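Ribosome-inactivating protein (PDB 2G5X) belongs to the plant ribosome-inactivating proteins and folds as a mixed beta-sheet packed with helices. Local coordinates at residues 63-75 with 84-96. Residues are numbered along the deposited sequence; the frame is centred on the assembly and turned at random.
Sequences FRASDAYLVGFQD and RANFFSDEYRALS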
ATOM      1  N   PHE A  63      -6.579   1.148   3.221  1.00  6.10           N
ATOM      2  CA  PHE A  63      -5.498   1.693   4.046  1.00  7.67           C
ATOM      3  C   PHE A  63      -6.018   2.629   5.129  1.00  7.01           C
ATOM      4  O   PHE A  63      -6.860   3.489   4.856  1.00  9.33           O
ATOM      5  CB  PHE A  63      -4.504   2.505   3.202  1.00  7.86           C
ATOM      6  CG  PHE A  63      -3.746   1.703   2.185  1.00  7.79           C
ATOM      7  CD1 PHE A  63      -4.242   1.545   0.895  1.00  8.33           C
ATOM      8  CD2 PHE A  63      -2.519   1.130   2.509  1.00  6.13           C
ATOM      9  CE1 PHE A  63      -3.523   0.829  -0.064  1.00  8.86           C
ATOM     10  CE2 PHE A  63      -1.794   0.412   1.563  1.00  6.35           C
ATOM     11  CZ  PHE A  63      -2.296   0.262   0.272  1.00  7.26           C
ATOM     12  N   ARG A  64      -5.513   2.469   6.352  1.00  6.76           N
ATOM     13  CA  ARG A  64      -5.897   3.358   7.449  1.00  7.06           C
ATOM     14  C   ARG A  64      -5.356   4.726   7.022  1.00  7.11           C
ATOM     15  O   ARG A  64      -4.182   4.854   6.680  1.00  8.42           O
ATOM     16  CB  ARG A  64      -5.257   2.893   8.765  1.00  7.23           C
ATOM     17  CG  ARG A  64      -5.441   3.858   9.941  1.00  6.91           C
ATOM     18  CD  ARG A  64      -5.169   3.173  11.288  1.00  8.98           C
ATOM     19  NE  ARG A  64      -6.227   2.221  11.625  1.00  9.18           N
ATOM     20  CZ  ARG A  64      -6.071   0.901  11.685  1.00  9.96           C
ATOM     21  NH1 ARG A  64      -4.888   0.350  11.442  1.00 11.73           N
ATOM     22  NH2 ARG A  64      -7.109   0.127  11.970  1.00 10.06           N
ATOM     23  N   ALA A  65      -6.218   5.739   7.037  1.00  6.75           N
ATOM     24  CA  ALA A  65      -5.861   7.086   6.588  1.00  7.61           C
ATOM     25  C   ALA A  65      -4.841   7.882   7.401  1.00  7.95           C
ATOM     26  O   ALA A  65      -4.154   8.752   6.859  1.00  9.35           O
ATOM     27  CB  ALA A  65      -7.134   7.910   6.420  1.00  8.34           C
ATOM     28  N   SER A  66      -4.730   7.593   8.690  1.00  7.52           N
ATOM     29  CA  SER A  66      -3.796   8.322   9.539  1.00  8.30           C
ATOM     30  C   SER A  66      -2.331   7.978   9.311  1.00  7.20           C
ATOM     31  O   SER A  66      -1.453   8.819   9.526  1.00  7.44           O
ATOM     32  CB  SER A  66      -4.132   8.079  11.013  1.00  7.65           C
ATOM     33  OG  SER A  66      -4.008   6.707  11.340  1.00  7.38           O
ATOM     34  N   ASP A  67      -2.066   6.749   8.874  1.00  8.45           N
ATOM     35  CA  ASP A  67      -0.693   6.296   8.674  1.00  8.91           C
ATOM     36  C   ASP A  67      -0.427   5.477   7.412  1.00  8.42           C
ATOM     37  O   ASP A  67       0.667   4.933   7.250  1.00  9.92           O
ATOM     38  CB  ASP A  67      -0.249   5.485   9.893  1.00  9.15           C
ATOM     39  CG  ASP A  67      -1.183   4.319  10.194  1.00 11.97           C
ATOM     40  OD1 ASP A  67      -2.088   4.048   9.376  1.00 11.27           O
ATOM     41  OD2 ASP A  67      -1.010   3.669  11.246  1.00 11.45           O
ATOM     42  N   ALA A  68      -1.418   5.390   6.529  1.00  8.17           N
ATOM     43  CA  ALA A  68      -1.289   4.639   5.275  1.00  8.09           C
ATOM     44  C   ALA A  68      -0.946   3.161   5.512  1.00  8.59           C
ATOM     45  O   ALA A  68      -0.165   2.562   4.777  1.00  8.86           O
ATOM     46  CB  ALA A  68      -0.228   5.296   4.382  1.00  9.21           C
ATOM     47  N   TYR A  69      -1.567   2.579   6.533  1.00  7.80           N
ATOM     48  CA  TYR A  69      -1.346   1.183   6.909  1.00  8.94           C
ATOM     49  C   TYR A  69      -2.412   0.256   6.299  1.00  8.65           C
ATOM     50  O   TYR A  69      -3.605   0.497   6.452  1.00  9.08           O
ATOM     51  CB  TYR A  69      -1.364   1.103   8.437  1.00 10.78           C
ATOM     52  CG  TYR A  69      -0.861  -0.183   9.030  1.00 13.85           C
ATOM     53  CD1 TYR A  69      -1.743  -1.204   9.378  1.00 15.64           C
ATOM     54  CD2 TYR A  69       0.498  -0.373   9.268  1.00 14.80           C
ATOM     55  CE1 TYR A  69      -1.284  -2.382   9.953  1.00 17.11           C
ATOM     56  CE2 TYR A  69       0.969  -1.549   9.843  1.00 17.14           C
ATOM     57  CZ  TYR A  69       0.074  -2.547  10.184  1.00 16.47           C
ATOM     58  OH  TYR A  69       0.534  -3.707  10.761  1.00 17.49           O
ATOM     59  N   LEU A  70      -1.979  -0.804   5.613  1.00  7.74           N
ATOM     60  CA  LEU A  70      -2.909  -1.750   4.977  1.00  6.51           C
ATOM     61  C   LEU A  70      -3.612  -2.659   5.992  1.00  6.62           C
ATOM     62  O   LEU A  70      -2.956  -3.380   6.748  1.00  5.54           O
ATOM     63  CB  LEU A  70      -2.163  -2.617   3.951  1.00  7.92           C
ATOM     64  CG  LEU A  70      -3.015  -3.622   3.160  1.00  7.44           C
ATOM     65  CD1 LEU A  70      -3.948  -2.878   2.215  1.00  9.14           C
ATOM     66  CD2 LEU A  70      -2.110  -4.566   2.377  1.00  8.25           C
ATOM     67  N   VAL A  71      -4.945  -2.639   5.996  1.00  5.64           N
ATOM     68  CA  VAL A  71      -5.712  -3.454   6.938  1.00  6.38           C
ATOM     69  C   VAL A  71      -6.457  -4.641   6.325  1.00  7.27           C
ATOM     70  O   VAL A  71      -6.968  -5.493   7.055  1.00  5.57           O
ATOM     71  CB  VAL A  71      -6.738  -2.593   7.723  1.00  7.45           C
ATOM     72  CG1 VAL A  71      -6.016  -1.465   8.467  1.00  7.50           C
ATOM     73  CG2 VAL A  71      -7.788  -2.025   6.773  1.00  8.31           C
ATOM     74  N   GLY A  72      -6.515  -4.706   4.998  1.00  6.11           N
ATOM     75  CA  GLY A  72      -7.207  -5.806   4.344  1.00  7.56           C
ATOM     76  C   GLY A  72      -7.556  -5.500   2.899  1.00  5.94           C
ATOM     77  O   GLY A  72      -7.112  -4.487   2.354  1.00  6.66           O
ATOM     78  N   PHE A  73      -8.354  -6.365   2.276  1.00  6.14           N
ATOM     79  CA  PHE A  73      -8.757  -6.169   0.884  1.00  5.84           C
ATOM     80  C   PHE A  73     -10.086  -6.850   0.549  1.00  5.82           C
ATOM     81  O   PHE A  73     -10.562  -7.717   1.285  1.00  6.95           O
ATOM     82  CB  PHE A  73      -7.673  -6.692  -0.068  1.00  5.73           C
ATOM     83  CG  PHE A  73      -7.486  -8.186  -0.022  1.00  6.28           C
ATOM     84  CD1 PHE A  73      -6.601  -8.764   0.882  1.00  7.80           C
ATOM     85  CD2 PHE A  73      -8.215  -9.017  -0.870  1.00  6.16           C
ATOM     86  CE1 PHE A  73      -6.443 -10.148   0.943  1.00  8.43           C
ATOM     87  CE2 PHE A  73      -8.068 -10.403  -0.819  1.00  7.92           C
ATOM     88  CZ  PHE A  73      -7.179 -10.971   0.091  1.00  7.66           C
ATOM     89  N   GLN A  74     -10.671  -6.451  -0.576  1.00  5.99           N
ATOM     90  CA  GLN A  74     -11.944  -6.995  -1.041  1.00  5.96           C
ATOM     91  C   GLN A  74     -11.819  -7.632  -2.428  1.00  6.29           C
ATOM     92  O   GLN A  74     -11.239  -7.037  -3.334  1.00  7.53           O
ATOM     93  CB  GLN A  74     -12.989  -5.870  -1.087  1.00  6.46           C
ATOM     94  CG  GLN A  74     -14.233  -6.165  -1.914  1.00  7.90           C
ATOM     95  CD  GLN A  74     -15.073  -4.917  -2.135  1.00  8.54           C
ATOM     96  OE1 GLN A  74     -15.854  -4.516  -1.272  1.00  9.73           O
ATOM     97  NE2 GLN A  74     -14.897  -4.287  -3.290  1.00  8.96           N
ATOM     98  N   ASP A  75     -12.342  -8.848  -2.582  1.00  7.37           N
ATOM     99  CA  ASP A  75     -12.333  -9.534  -3.878  1.00  7.30           C
ATOM    100  C   ASP A  75     -13.705 -10.191  -4.064  1.00  8.15           C
ATOM    101  O   ASP A  75     -14.676  -9.746  -3.450  1.00  7.72           O
ATOM    102  CB  ASP A  75     -11.175 -10.554  -3.963  1.00  6.26           C
ATOM    103  CG  ASP A  75     -11.366 -11.765  -3.070  1.00  8.03           C
ATOM    104  OD1 ASP A  75     -11.967 -11.634  -1.989  1.00  6.86           O
ATOM    105  OD2 ASP A  75     -10.881 -12.853  -3.449  1.00  9.03           O
ATOM    106  N   ARG A  84     -16.592  -9.747  -1.318  1.00  8.23           N
ATOM    107  CA  ARG A  84     -16.346 -10.094   0.085  1.00  7.48           C
ATOM    108  C   ARG A  84     -15.213  -9.281   0.716  1.00  7.07           C
ATOM    109  O   ARG A  84     -14.168  -9.068   0.099  1.00  6.47           O
ATOM    110  CB  ARG A  84     -16.030 -11.594   0.212  1.00  8.24           C
ATOM    111  CG  ARG A  84     -14.761 -12.030  -0.512  1.00  9.13           C
ATOM    112  CD  ARG A  84     -14.513 -13.536  -0.426  1.00  8.15           C
ATOM    113  NE  ARG A  84     -13.334 -13.901  -1.208  1.00  8.23           N
ATOM    114  CZ  ARG A  84     -12.981 -15.143  -1.524  1.00 10.04           C
ATOM    115  NH1 ARG A  84     -13.716 -16.174  -1.122  1.00 10.81           N
ATOM    116  NH2 ARG A  84     -11.896 -15.351  -2.260  1.00  9.68           N
ATOM    117  N   ALA A  85     -15.432  -8.840   1.952  1.00  7.08           N
ATOM    118  CA  ALA A  85     -14.441  -8.050   2.687  1.00  7.57           C
ATOM    119  C   ALA A  85     -13.548  -8.953   3.531  1.00  6.89           C
ATOM    120  O   ALA A  85     -14.039  -9.705   4.372  1.00  7.37           O
ATOM    121  CB  ALA A  85     -15.146  -7.034   3.586  1.00  5.91           C
ATOM    122  N   ASN A  86     -12.236  -8.859   3.317  1.00  7.23           N
ATOM    123  CA  ASN A  86     -11.259  -9.678   4.040  1.00  7.13           C
ATOM    124  C   ASN A  86     -10.317  -8.818   4.889  1.00  7.02           C
ATOM    125  O   ASN A  86      -9.586  -7.985   4.355  1.00  8.65           O
ATOM    126  CB  ASN A  86     -10.413 -10.481   3.044  1.00  7.35           C
ATOM    127  CG  ASN A  86     -11.248 -11.191   1.995  1.00  6.74           C
ATOM    128  OD1 ASN A  86     -11.868 -12.219   2.266  1.00  6.44           O
ATOM    129  ND2 ASN A  86     -11.274 -10.634   0.785  1.00  6.20           N
ATOM    130  N   PHE A  87     -10.321  -9.025   6.203  1.00  6.66           N
ATOM    131  CA  PHE A  87      -9.443  -8.262   7.091  1.00  5.18           C
ATOM    132  C   PHE A  87      -8.313  -9.113   7.660  1.00  5.48           C
ATOM    133  O   PHE A  87      -8.492 -10.308   7.902  1.00  6.88           O
ATOM    134  CB  PHE A  87     -10.233  -7.676   8.263  1.00  4.65           C
ATOM    135  CG  PHE A  87     -11.198  -6.605   7.865  1.00  6.13           C
ATOM    136  CD1 PHE A  87     -12.567  -6.855   7.839  1.00  6.91           C
ATOM    137  CD2 PHE A  87     -10.734  -5.346   7.498  1.00  7.37           C
ATOM    138  CE1 PHE A  87     -13.465  -5.859   7.448  1.00  8.29           C
ATOM    139  CE2 PHE A  87     -11.621  -4.345   7.107  1.00  7.41           C
ATOM    140  CZ  PHE A  87     -12.991  -4.603   7.082  1.00  7.45           C
ATOM    141  N   PHE A  88      -7.151  -8.499   7.870  1.00  6.01           N
ATOM    142  CA  PHE A  88      -6.023  -9.220   8.450  1.00  6.61           C
ATOM    143  C   PHE A  88      -6.470  -9.698   9.833  1.00  7.89           C
ATOM    144  O   PHE A  88      -7.333  -9.082  10.461  1.00  7.76           O
ATOM    145  CB  PHE A  88      -4.790  -8.309   8.554  1.00  6.90           C
ATOM    146  CG  PHE A  88      -4.085  -8.092   7.240  1.00  7.03           C
ATOM    147  CD1 PHE A  88      -3.864  -6.806   6.753  1.00  7.19           C
ATOM    148  CD2 PHE A  88      -3.643  -9.179   6.488  1.00  7.97           C
ATOM    149  CE1 PHE A  88      -3.211  -6.605   5.534  1.00  9.19           C
ATOM    150  CE2 PHE A  88      -2.991  -8.989   5.269  1.00  7.31           C
ATOM    151  CZ  PHE A  88      -2.775  -7.700   4.790  1.00 10.29           C
ATOM    152  N   SER A  89      -5.886 -10.797  10.300  1.00  7.45           N
ATOM    153  CA  SER A  89      -6.262 -11.375  11.584  1.00  8.97           C
ATOM    154  C   SER A  89      -6.185 -10.434  12.780  1.00  8.58           C
ATOM    155  O   SER A  89      -6.955 -10.585  13.727  1.00  8.67           O
ATOM    156  CB  SER A  89      -5.420 -12.621  11.864  1.00  8.49           C
ATOM    157  OG  SER A  89      -4.054 -12.287  12.030  1.00 11.21           O
ATOM    158  N   ASP A  90      -5.264  -9.472  12.744  1.00  9.55           N
ATOM    159  CA  ASP A  90      -5.102  -8.537  13.855  1.00  9.34           C
ATOM    160  C   ASP A  90      -5.924  -7.259  13.717  1.00 10.56           C
ATOM    161  O   ASP A  90      -5.883  -6.392  14.586  1.00  9.27           O
ATOM    162  CB  ASP A  90      -3.614  -8.200  14.050  1.00  9.94           C
ATOM    163  CG  ASP A  90      -2.985  -7.555  12.827  1.00 11.35           C
ATOM    164  OD1 ASP A  90      -3.474  -7.788  11.703  1.00 10.33           O
ATOM    165  OD2 ASP A  90      -1.983  -6.828  12.993  1.00 11.97           O
ATOM    166  N   GLU A  91      -6.677  -7.153  12.625  1.00  8.86           N
ATOM    167  CA  GLU A  91      -7.531  -5.994  12.385  1.00  8.58           C
ATOM    168  C   GLU A  91      -8.999  -6.429  12.348  1.00  7.39           C
ATOM    169  O   GLU A  91      -9.902  -5.596  12.438  1.00  7.46           O
ATOM    170  CB  GLU A  91      -7.175  -5.330  11.050  1.00  8.75           C
ATOM    171  CG  GLU A  91      -5.851  -4.569  11.020  1.00  9.22           C
ATOM    172  CD  GLU A  91      -5.896  -3.246  11.775  1.00 11.97           C
ATOM    173  OE1 GLU A  91      -6.998  -2.809  12.169  1.00 11.12           O
ATOM    174  OE2 GLU A  91      -4.820  -2.636  11.964  1.00  9.98           O
ATOM    175  N   TYR A  92      -9.226  -7.736  12.232  1.00  7.26           N
ATOM    176  CA  TYR A  92     -10.580  -8.293  12.142  1.00  9.03           C
ATOM    177  C   TYR A  92     -11.526  -7.945  13.294  1.00  9.44           C
ATOM    178  O   TYR A  92     -12.655  -7.512  13.059  1.00  9.89           O
ATOM    179  CB  TYR A  92     -10.513  -9.821  11.991  1.00  7.35           C
ATOM    180  CG  TYR A  92     -11.856 -10.484  11.759  1.00  9.29           C
ATOM    181  CD1 TYR A  92     -12.420 -10.538  10.484  1.00  9.17           C
ATOM    182  CD2 TYR A  92     -12.566 -11.049  12.818  1.00 10.58           C
ATOM    183  CE1 TYR A  92     -13.666 -11.146  10.271  1.00 13.13           C
ATOM    184  CE2 TYR A  92     -13.808 -11.650  12.619  1.00 12.05           C
ATOM    185  CZ  TYR A  92     -14.352 -11.696  11.346  1.00 13.07           C
ATOM    186  OH  TYR A  92     -15.582 -12.289  11.154  1.00 15.62           O
ATOM    187  N   ARG A  93     -11.088  -8.137  14.532  1.00  8.75           N
ATOM    188  CA  ARG A  93     -11.961  -7.833  15.663  1.00  9.78           C
ATOM    189  C   ARG A  93     -12.405  -6.373  15.707  1.00 10.88           C
ATOM    190  O   ARG A  93     -13.557  -6.082  16.029  1.00 11.35           O
ATOM    191  CB  ARG A  93     -11.284  -8.200  16.990  1.00 10.65           C
ATOM    192  CG  ARG A  93     -11.024  -9.689  17.177  1.00 10.85           C
ATOM    193  CD  ARG A  93     -12.296 -10.528  17.012  1.00 11.03           C
ATOM    194  NE  ARG A  93     -12.068 -11.917  17.396  1.00  9.98           N
ATOM    195  CZ  ARG A  93     -12.201 -12.387  18.634  1.00 11.98           C
ATOM    196  NH1 ARG A  93     -12.576 -11.580  19.618  1.00 13.65           N
ATOM    197  NH2 ARG A  93     -11.933 -13.662  18.892  1.00 10.86           N
ATOM    198  N   ALA A  94     -11.507  -5.456  15.364  1.00  9.81           N
ATOM    199  CA  ALA A  94     -11.842  -4.039  15.403  1.00  9.78           C
ATOM    200  C   ALA A  94     -12.639  -3.518  14.212  1.00  9.79           C
ATOM    201  O   ALA A  94     -13.453  -2.604  14.365  1.00  8.86           O
ATOM    202  CB  ALA A  94     -10.566  -3.214  15.564  1.00 11.73           C
ATOM    203  N   LEU A  95     -12.430  -4.106  13.038  1.00  8.89           N
ATOM    204  CA  LEU A  95     -13.095  -3.624  11.833  1.00  8.12           C
ATOM    205  C   LEU A  95     -14.215  -4.471  11.218  1.00  7.67           C
ATOM    206  O   LEU A  95     -15.025  -3.943  10.457  1.00  9.34           O
ATOM    207  CB  LEU A  95     -12.034  -3.357  10.754  1.00  7.88           C
ATOM    208  CG  LEU A  95     -10.778  -2.579  11.181  1.00  7.91           C
ATOM    209  CD1 LEU A  95      -9.842  -2.436   9.991  1.00  7.92           C
ATOM    210  CD2 LEU A  95     -11.163  -1.204  11.715  1.00  8.35           C
ATOM    211  N   SER A  96     -14.273  -5.761  11.538  1.00  7.90           N
ATOM    212  CA  SER A  96     -15.290  -6.634  10.949  1.00 10.51           C
ATOM    213  C   SER A  96     -16.714  -6.104  11.071  1.00 10.94           C
ATOM    214  O   SER A  96     -17.491  -6.171  10.117  1.00 11.43           O
ATOM    215  CB  SER A  96     -15.218  -8.040  11.559  1.00  9.79           C
ATOM    216  OG  SER A  96     -15.497  -8.016  12.945  1.00 12.38           O
TER
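D75 and R84 face each other across an antiparallel beta-hairpin, strands 69-76 and 83-87, within the mixed sheet of the ribosome-inactivating protein fold. The guanidinium of R84 grips the carboxylate side-on: NE meets OD1 of D75 at 2.8 Å and NH2 meets OD2 at 2.9 Å, both on the syn side, with the two planes turned 32° apart. N86, on the same face of the sheet, sends its amide ND2 to OD1 of D75 from the opposite face of the carboxylate, so two donors hold that oxygen. The same ND2 donates to F73 O from above the carbonyl plane, bridging the two residues. N86 CB sits over one face of the F73 ring, and ND2 comes nearest, 3.6 Å from CE2. Beyond this polar cluster, G72 pairs with F87, and its backbone angles call for glycine.

Where strand 83-87 ends, F88 N still bonds to V71 O (3.1 Å), while the F88 ring presents its edge to L70 O and touches L70 CG through CE1. V71 then packs against the turn and short helix that follow, its CG2 lying 3.8 Å from L95 CD1. A second ion pair closes this end. Bent at chi3 (-71°), the R64 chain brings its guanidinium end-on to E91; R64 NE is held by N42 O. Both bonds are nearly straight; NH2 reaches OE1 of E91 at 2.9 Å on its syn side but tilted out of the carboxylate plane, and NH1 comes to OE2 from above that plane.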